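PDB 3LHO: putative hydrolase from Shewanella frigidimarina, which probably acts as an iron-dependent dioxygenase of the 2-oxoadipate dioxygenase/decarboxylase family. Local coordinates for residues A8-A11 with A12-Q15. Sequence-based numbering, arbitrary orientation.
Sequences ALFA and ALWQ
The phenyl ring of F10 meets L13 obliquely, its CD1 lying 4.3 Å from L13 CD2 in a loose apolar contact three residues along the helix; the F10 side chain also touches F61, Y66, P92 and I42. The indole of W14 instead swings off the helix, CG anti to the backbone N (chi1 175°), to make an edge-to-face pair with F166 and to meet H28 with the ring planes inclined. Of the W14 side chain, CB is the atom that lies near the preceding turn, 3.2 Å from F10 O. The same oxygen accepts a hydrogen bond from W14 N at 2.8 Å, fairly straight (N-H...O 164°), and equivalent bonds run from A12 N to A8 O, L13 N to L9 O and Q15 N to A11 O. A11 O takes a second donor, a water 2.9 Å away, which in turn accepts a hydrogen bond from Q15 NE2 at 2.7 Å. In Q15, CG stands anti to the carbonyl carbon (chi1 -76°) and 3.5 Å from A11 O, and a bend at chi2 helps to turn the amide toward the water. The backbone bonds are those of a regular alpha-helix, here helix 6-20 of a glyoxalase-clan protein; A11 and Q15 are exposed, whereas L9, F10 and L13 are buried on the side packed against the mixed beta-sheet and helix 54-62, where L9 reaches F61 and L13 reaches I42 of strand 39-47.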
loop_
_atom_site.group_PDB
_atom_site.type_symbol
_atom_site.label_atom_id
_atom_site.label_comp_id
_atom_site.label_asym_id
_atom_site.label_seq_id
_atom_site.Cartn_x
_atom_site.Cartn_y
_atom_site.Cartn_z
ATOM N N ALA A 8 -9.913 7.315 12.993
ATOM C CA ALA A 8 -9.822 8.543 12.230
ATOM C C ALA A 8 -8.694 8.510 11.191
ATOM O O ALA A 8 -8.862 9.018 10.090
ATOM C CB ALA A 8 -9.642 9.742 13.173
ATOM N N LEU A 9 -7.545 7.910 11.537
ATOM C CA LEU A 9 -6.413 7.825 10.609
ATOM C C LEU A 9 -6.742 6.992 9.379
ATOM O O LEU A 9 -6.557 7.439 8.250
ATOM C CB LEU A 9 -5.152 7.275 11.310
ATOM C CG LEU A 9 -3.890 7.035 10.481
ATOM C CD1 LEU A 9 -3.502 8.292 9.673
ATOM C CD2 LEU A 9 -2.755 6.609 11.372
ATOM N N PHE A 10 -7.252 5.785 9.598
ATOM C CA PHE A 10 -7.680 4.960 8.488
ATOM C C PHE A 10 -8.861 5.527 7.687
ATOM O O PHE A 10 -8.848 5.412 6.470
ATOM C CB PHE A 10 -7.927 3.534 8.955
ATOM C CG PHE A 10 -6.661 2.816 9.327
ATOM C CD1 PHE A 10 -5.722 2.523 8.369
ATOM C CD2 PHE A 10 -6.385 2.473 10.655
ATOM C CE1 PHE A 10 -4.553 1.865 8.709
ATOM C CE2 PHE A 10 -5.233 1.795 10.987
ATOM C CZ PHE A 10 -4.307 1.502 10.023
ATOM N N ALA A 11 -9.812 6.189 8.351
ATOM C CA ALA A 11 -10.872 6.892 7.628
ATOM C C ALA A 11 -10.262 7.887 6.634
ATOM O O ALA A 11 -10.668 7.936 5.494
ATOM C CB ALA A 11 -11.877 7.624 8.582
ATOM N N ALA A 12 -9.303 8.688 7.090
ATOM C CA ALA A 12 -8.716 9.736 6.273
ATOM C C ALA A 12 -7.851 9.140 5.161
ATOM O O ALA A 12 -7.874 9.611 3.996
ATOM C CB ALA A 12 -7.912 10.715 7.166
ATOM N N LEU A 13 -7.131 8.068 5.478
ATOM C CA LEU A 13 -6.336 7.397 4.482
ATOM C C LEU A 13 -7.201 6.780 3.378
ATOM O O LEU A 13 -6.857 6.831 2.193
ATOM C CB LEU A 13 -5.455 6.304 5.128
ATOM C CG LEU A 13 -4.314 5.703 4.325
ATOM C CD1 LEU A 13 -3.096 6.669 4.144
ATOM C CD2 LEU A 13 -3.838 4.386 4.975
ATOM N N TRP A 14 -8.286 6.147 3.783
ATOM C CA TRP A 14 -9.248 5.559 2.846
ATOM C C TRP A 14 -9.922 6.607 1.975
ATOM O O TRP A 14 -10.050 6.419 0.770
ATOM C CB TRP A 14 -10.283 4.762 3.632
ATOM C CG TRP A 14 -11.423 4.191 2.807
ATOM C CD1 TRP A 14 -12.688 4.710 2.690
ATOM C CD2 TRP A 14 -11.398 2.997 2.014
ATOM N NE1 TRP A 14 -13.451 3.910 1.852
ATOM C CE2 TRP A 14 -12.681 2.855 1.420
ATOM C CE3 TRP A 14 -10.422 2.036 1.742
ATOM C CZ2 TRP A 14 -13.015 1.779 0.591
ATOM C CZ3 TRP A 14 -10.754 0.970 0.913
ATOM C CH2 TRP A 14 -12.035 0.850 0.345
ATOM N N GLN A 15 -10.334 7.717 2.560
ATOM C CA GLN A 15 -10.970 8.788 1.740
ATOM C C GLN A 15 -10.038 9.275 0.618
ATOM O O GLN A 15 -10.471 9.502 -0.518
ATOM C CB GLN A 15 -11.459 9.992 2.575
ATOM C CG GLN A 15 -12.786 9.719 3.357
ATOM C CD GLN A 15 -13.927 9.116 2.475
ATOM O OE1 GLN A 15 -14.098 9.493 1.305
ATOM N NE2 GLN A 15 -14.697 8.187 3.043
HETATM O O HOH W 1 -13.448 7.192 5.241
#